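Local coordinates for TgTwinScan_2721 - E2 domain (Toxoplasma gondii, PDB 2F4Z), which probably acts as a ubiquitin-conjugating (E2) enzyme, carrying activated ubiquitin as a thioester for transfer to substrate proteins, at residues 182-185 against 186-190; 170-173 against 174-178. All blocks are in the same frame, centred on the assembly; numbering follows the deposited sequence.

Contact 1 of 2, residues 182-185 against 186-190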
ATOM      1  N   THR A 182      21.237  13.244  22.317  1.00 27.87           N
ATOM      2  CA  THR A 182      22.064  12.385  21.532  1.00 28.47           C
ATOM      3  C   THR A 182      21.551  12.265  20.062  1.00 29.17           C
ATOM      4  O   THR A 182      22.349  12.328  19.139  1.00 27.62           O
ATOM      5  CB  THR A 182      22.179  11.039  22.162  1.00 29.24           C
ATOM      6  OG1 THR A 182      22.675  11.193  23.509  1.00 30.87           O
ATOM      7  CG2 THR A 182      23.178  10.120  21.349  1.00 28.68           C
ATOM      8  N   ALA A 183      20.223  12.152  19.878  1.00 28.35           N
ATOM      9  CA  ALA A 183      19.658  11.839  18.573  1.00 28.39           C
ATOM     10  C   ALA A 183      19.829  13.078  17.727  1.00 28.50           C
ATOM     11  O   ALA A 183      20.247  12.975  16.567  1.00 29.76           O
ATOM     12  CB  ALA A 183      18.183  11.406  18.683  1.00 27.84           C
ATOM     13  N   LYS A 184      19.530  14.238  18.305  1.00 27.65           N
ATOM     14  CA  LYS A 184      19.755  15.503  17.638  1.00 29.23           C
ATOM     15  C   LYS A 184      21.224  15.813  17.304  1.00 28.57           C
ATOM     16  O   LYS A 184      21.524  16.307  16.210  1.00 28.84           O
ATOM     17  CB  LYS A 184      19.084  16.651  18.393  1.00 30.57           C
ATOM     18  CG  LYS A 184      19.573  17.984  17.927  1.00 34.72           C
ATOM     19  CD  LYS A 184      18.725  19.144  18.420  1.00 45.23           C
ATOM     20  CE  LYS A 184      19.312  20.461  17.900  1.00 50.55           C
ATOM     21  NZ  LYS A 184      19.001  21.606  18.825  1.00 55.02           N
ATOM     22  N   LEU A 185      22.144  15.497  18.202  1.00 27.41           N
ATOM     23  CA  LEU A 185      23.565  15.689  17.912  1.00 26.42           C
ATOM     24  C   LEU A 185      24.040  14.721  16.819  1.00 26.76           C
ATOM     25  O   LEU A 185      24.827  15.114  15.948  1.00 26.14           O
ATOM     26  CB  LEU A 185      24.432  15.502  19.159  1.00 26.28           C
ATOM     27  CG  LEU A 185      25.961  15.677  19.019  1.00 26.15           C
ATOM     28  CD1 LEU A 185      26.277  17.136  18.644  1.00 23.77           C
ATOM     29  CD2 LEU A 185      26.618  15.277  20.323  1.00 25.14           C
ATOM     30  N   TRP A 186      23.618  13.449  16.886  1.00 26.46           N
ATOM     31  CA  TRP A 186      23.928  12.477  15.812  1.00 25.76           C
ATOM     32  C   TRP A 186      23.379  12.963  14.482  1.00 25.66           C
ATOM     33  O   TRP A 186      24.066  12.889  13.494  1.00 25.52           O
ATOM     34  CB  TRP A 186      23.432  11.084  16.121  1.00 25.88           C
ATOM     35  CG  TRP A 186      24.401  10.273  16.948  1.00 24.98           C
ATOM     36  CD1 TRP A 186      25.041  10.689  18.081  1.00 23.80           C
ATOM     37  CD2 TRP A 186      24.733   8.876  16.785  1.00 25.39           C
ATOM     38  NE1 TRP A 186      25.784   9.661  18.600  1.00 27.93           N
ATOM     39  CE2 TRP A 186      25.599   8.529  17.846  1.00 24.61           C
ATOM     40  CE3 TRP A 186      24.402   7.896  15.833  1.00 24.83           C
ATOM     41  CZ2 TRP A 186      26.191   7.259  17.949  1.00 28.90           C
ATOM     42  CZ3 TRP A 186      24.977   6.632  15.931  1.00 26.72           C
ATOM     43  CH2 TRP A 186      25.845   6.306  16.988  1.00 28.22           C
ATOM     44  N   THR A 187      22.164  13.492  14.461  1.00 27.30           N
ATOM     45  CA  THR A 187      21.580  14.112  13.233  1.00 29.47           C
ATOM     46  C   THR A 187      22.491  15.260  12.667  1.00 31.20           C
ATOM     47  O   THR A 187      22.845  15.291  11.466  1.00 30.48           O
ATOM     48  CB  THR A 187      20.128  14.570  13.522  1.00 29.69           C
ATOM     49  OG1 THR A 187      19.326  13.414  13.860  1.00 29.32           O
ATOM     50  CG2 THR A 187      19.484  15.257  12.315  1.00 28.76           C
ATOM     51  N   GLU A 188      22.932  16.155  13.550  1.00 32.32           N
ATOM     52  CA  GLU A 188      23.720  17.328  13.164  1.00 34.54           C
ATOM     53  C   GLU A 188      25.076  16.887  12.711  1.00 33.74           C
ATOM     54  O   GLU A 188      25.618  17.446  11.789  1.00 34.88           O
ATOM     55  CB  GLU A 188      23.838  18.318  14.331  1.00 34.25           C
ATOM     56  CG  GLU A 188      22.467  18.949  14.620  1.00 38.76           C
ATOM     57  CD  GLU A 188      22.345  19.809  15.907  1.00 40.39           C
ATOM     58  OE1 GLU A 188      22.884  19.439  17.004  1.00 44.88           O
ATOM     59  OE2 GLU A 188      21.621  20.847  15.803  1.00 49.82           O
ATOM     60  N   THR A 189      25.582  15.827  13.311  1.00 32.01           N
ATOM     61  CA  THR A 189      26.899  15.339  13.048  1.00 32.34           C
ATOM     62  C   THR A 189      26.994  14.462  11.781  1.00 32.53           C
ATOM     63  O   THR A 189      27.913  14.624  11.000  1.00 31.67           O
ATOM     64  CB  THR A 189      27.392  14.548  14.259  1.00 31.78           C
ATOM     65  OG1 THR A 189      27.435  15.427  15.374  1.00 29.93           O
ATOM     66  CG2 THR A 189      28.762  13.975  14.021  1.00 33.13           C
ATOM     67  N   PHE A 190      26.057  13.540  11.603  1.00 31.82           N
ATOM     68  CA  PHE A 190      26.155  12.501  10.582  1.00 31.78           C
ATOM     69  C   PHE A 190      25.150  12.583   9.461  1.00 31.97           C
ATOM     70  O   PHE A 190      25.315  11.889   8.455  1.00 33.37           O
ATOM     71  CB  PHE A 190      25.972  11.123  11.214  1.00 31.86           C
ATOM     72  CG  PHE A 190      26.918  10.841  12.272  1.00 30.53           C
ATOM     73  CD1 PHE A 190      26.470  10.675  13.564  1.00 29.07           C
ATOM     74  CD2 PHE A 190      28.301  10.758  11.975  1.00 33.72           C
ATOM     75  CE1 PHE A 190      27.360  10.428  14.596  1.00 32.61           C
ATOM     76  CE2 PHE A 190      29.215  10.494  12.976  1.00 33.47           C
ATOM     77  CZ  PHE A 190      28.748  10.321  14.311  1.00 33.73           C
TER

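Contact 2 of 2, residues 170-173 against 174-178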
ATOM      1  N   LYS A 170      18.012   1.360  26.478  1.00 45.90           N
ATOM      2  CA  LYS A 170      18.356   1.605  27.892  1.00 47.90           C
ATOM      3  C   LYS A 170      18.380   3.094  28.252  1.00 48.57           C
ATOM      4  O   LYS A 170      17.770   3.518  29.257  1.00 48.82           O
ATOM      5  CB  LYS A 170      19.692   0.977  28.233  1.00 48.60           C
ATOM      6  CG  LYS A 170      19.929   0.887  29.740  1.00 51.96           C
ATOM      7  CD  LYS A 170      20.818  -0.307  30.073  1.00 55.78           C
ATOM      8  CE  LYS A 170      22.298   0.026  30.001  1.00 58.32           C
ATOM      9  NZ  LYS A 170      22.819   0.515  31.319  1.00 58.87           N
ATOM     10  N   MET A 171      19.064   3.893  27.417  1.00 48.61           N
ATOM     11  CA  MET A 171      19.146   5.340  27.633  1.00 48.02           C
ATOM     12  C   MET A 171      17.803   6.039  27.565  1.00 48.18           C
ATOM     13  O   MET A 171      17.596   7.079  28.155  1.00 48.41           O
ATOM     14  CB  MET A 171      20.100   6.005  26.605  1.00 48.58           C
ATOM     15  CG  MET A 171      19.930   7.519  26.562  1.00 47.19           C
ATOM     16  SD  MET A 171      21.033   8.386  25.454  1.00 44.78           S
ATOM     17  CE  MET A 171      22.583   7.572  25.810  1.00 44.75           C
ATOM     18  N   MET A 172      16.892   5.498  26.785  1.00 48.90           N
ATOM     19  CA  MET A 172      15.663   6.217  26.489  1.00 50.03           C
ATOM     20  C   MET A 172      14.706   6.069  27.683  1.00 51.14           C
ATOM     21  O   MET A 172      13.749   6.849  27.861  1.00 50.96           O
ATOM     22  CB  MET A 172      15.052   5.615  25.238  1.00 49.70           C
ATOM     23  CG  MET A 172      14.203   6.541  24.462  1.00 48.38           C
ATOM     24  SD  MET A 172      13.489   5.605  23.086  1.00 49.42           S
ATOM     25  CE  MET A 172      12.255   6.829  22.706  1.00 42.46           C
ATOM     26  N   ILE A 173      14.988   5.033  28.473  1.00 52.06           N
ATOM     27  CA  ILE A 173      14.224   4.679  29.680  1.00 53.59           C
ATOM     28  C   ILE A 173      14.802   5.497  30.880  1.00 53.16           C
ATOM     29  O   ILE A 173      14.132   6.386  31.427  1.00 54.34           O
ATOM     30  CB  ILE A 173      14.248   3.105  29.891  1.00 53.53           C
ATOM     31  CG1 ILE A 173      13.585   2.380  28.693  1.00 54.63           C
ATOM     32  CG2 ILE A 173      13.619   2.683  31.217  1.00 53.37           C
ATOM     33  CD1 ILE A 173      13.980   0.867  28.537  1.00 54.30           C
ATOM     34  N   GLU A 174      16.054   5.216  31.230  1.00 52.24           N
ATOM     35  CA  GLU A 174      16.821   5.965  32.225  1.00 51.15           C
ATOM     36  C   GLU A 174      16.801   7.510  32.055  1.00 49.75           C
ATOM     37  O   GLU A 174      16.598   8.288  33.031  1.00 50.61           O
ATOM     38  CB  GLU A 174      18.268   5.476  32.167  1.00 51.33           C
ATOM     39  CG  GLU A 174      18.481   3.946  32.371  1.00 52.38           C
ATOM     40  CD  GLU A 174      19.962   3.604  32.330  1.00 53.78           C
ATOM     41  OE1 GLU A 174      20.744   4.560  32.112  1.00 59.67           O
ATOM     42  OE2 GLU A 174      20.365   2.421  32.511  1.00 58.19           O
ATOM     43  N   ASN A 175      17.003   7.977  30.821  1.00 46.17           N
ATOM     44  CA  ASN A 175      17.227   9.384  30.622  1.00 42.50           C
ATOM     45  C   ASN A 175      16.806   9.751  29.224  1.00 42.50           C
ATOM     46  O   ASN A 175      17.637   9.815  28.288  1.00 40.78           O
ATOM     47  CB  ASN A 175      18.711   9.749  30.896  1.00 41.15           C
ATOM     48  CG  ASN A 175      18.972  11.251  30.879  1.00 35.96           C
ATOM     49  OD1 ASN A 175      18.172  12.026  30.389  1.00 32.36           O
ATOM     50  ND2 ASN A 175      20.128  11.663  31.403  1.00 32.99           N
ATOM     51  N   HIS A 176      15.509  10.041  29.121  1.00 41.11           N
ATOM     52  CA  HIS A 176      14.897  10.343  27.865  1.00 40.65           C
ATOM     53  C   HIS A 176      15.374  11.653  27.266  1.00 40.11           C
ATOM     54  O   HIS A 176      15.597  11.713  26.063  1.00 41.17           O
ATOM     55  CB  HIS A 176      13.356  10.281  27.971  1.00 40.74           C
ATOM     56  CG  HIS A 176      12.649  10.687  26.717  1.00 38.36           C
ATOM     57  ND1 HIS A 176      12.071  11.920  26.561  1.00 36.94           N
ATOM     58  CD2 HIS A 176      12.467  10.031  25.541  1.00 38.48           C
ATOM     59  CE1 HIS A 176      11.556  12.016  25.346  1.00 39.87           C
ATOM     60  NE2 HIS A 176      11.792  10.885  24.704  1.00 38.50           N
ATOM     61  N   PRO A 177      15.471  12.737  28.073  1.00 39.15           N
ATOM     62  CA  PRO A 177      15.987  13.986  27.471  1.00 37.32           C
ATOM     63  C   PRO A 177      17.441  13.884  26.924  1.00 35.88           C
ATOM     64  O   PRO A 177      17.778  14.613  26.018  1.00 35.46           O
ATOM     65  CB  PRO A 177      15.903  15.005  28.628  1.00 38.27           C
ATOM     66  CG  PRO A 177      14.906  14.410  29.614  1.00 37.46           C
ATOM     67  CD  PRO A 177      15.084  12.922  29.491  1.00 39.04           C
ATOM     68  N   LEU A 178      18.255  12.982  27.479  1.00 34.95           N
ATOM     69  CA  LEU A 178      19.577  12.688  26.959  1.00 34.53           C
ATOM     70  C   LEU A 178      19.468  11.918  25.609  1.00 34.70           C
ATOM     71  O   LEU A 178      20.252  12.182  24.696  1.00 33.27           O
ATOM     72  CB  LEU A 178      20.469  11.942  27.965  1.00 33.78           C
ATOM     73  CG  LEU A 178      21.857  11.479  27.472  1.00 33.41           C
ATOM     74  CD1 LEU A 178      22.697  12.634  26.907  1.00 28.55           C
ATOM     75  CD2 LEU A 178      22.605  10.786  28.515  1.00 33.92           C
TER

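Contact 1 of 2, residues 182-185 against 186-190
With T182 CG2 running alongside it, 3.8 Å from W186 CD1, the indole of W186 takes F190 CE1 on one face, 3.7 Å above the plane and nearer the border of the ring system than its middle. L185 C lies at the indole edge, near its plane, while the ring of W118 meets the indole at about 55°. The F190 ring has T189 CG2 over its centre and W186 CB at its edge. These side chains ride on helix 176-190, the C-terminal α-helix of the E2 (UBC) fold, whose i to i+4 bonds include W186 N to T182 O.

Two threonines double that backbone ladder. With OG1 placed beside its own backbone N (chi1 -62°), T187 gives A183 O a second donor, its N and OG1 arriving from opposite faces of the carbonyl plane. A183 and T187 also touch the loop at P88 and Y89. On the exposed side of the helix, K184 and E188 approach without a salt bridge: NZ of K184 stays 4.1 Å from OE2 of E188, whereas the K184 CE methylene comes to 3.1 Å from that oxygen. At L185 O, T189 N bonds at 2.8 Å and T189 OG1 at 2.7 Å, the hydroxyl 36° out of the carbonyl plane.

Contact 2 of 2, residues 170-173 against 174-178
The carbonyl oxygen K170 O is gripped by two backbone donors, E174 N at 3.1 Å and I173 N at 3.3 Å, the first nearly along the C=O axis. The pair closes the last turn of helix 166-174. One residue on, N175 N bonds to M171 O at 2.9 Å, but from 40° above the carbonyl plane, as the chain leaves helical geometry at N175.

N175 then serves as N-cap of helix 176-190. Its OD1 accepts from L178 N at 3.1 Å, the donor lying well above the plane of the side-chain amide. Thus N175 both receives the end of one helix and starts the next, a tight helix-to-helix junction in which N175 alone separates helices 166-174 and 176-190.

At the surface, K170 and E174 form a salt bridge that is weak as a hydrogen bond, NZ of K170 standing 3.3 Å from OE2 of E174. The lysine chain bends at chi3 and chi4 (87° and 90°), which curls NZ back to the same oxygen that K170 CG already approaches at 3.2 Å. E174 reaches over with an extended chain, its CG beside its own backbone N.

Two methionines bridge the bend. M171 SD packs against L178 CG at 3.8 Å, the two side chains crossing at about a right angle. M172 lies alongside H176, pointing the same way, with its CG near the plane of the imidazole at the CD2 edge.

Beyond the junction, M171 continues onto F179 and T182 of helix 176-190 and onto W118, while M172 meets F179 and the prolines P120, P158 and P160, joining the short helix 166-174 to its successor and to the neighbouring loops.

In the fold
Contact 2 precedes contact 1 along the chain, and their centres lie 16 Å apart on the same side of the chain's centre. Contact 2 joins the end of helix 166-174 to the start of helix 176-190; contact 1 occupies the later turns of that second helix. They meet where M171 SD packs 3.8 Å from T182 OG1, and L178 O bonds to that same hydroxyl. W118 touches both, through M171 and through T182 and W186. Together they follow the C-terminal helices of the E2 fold, with helix 176-190 running from the junction at N175 to the turns where A183 and T187 meet the loop at P88 and Y89.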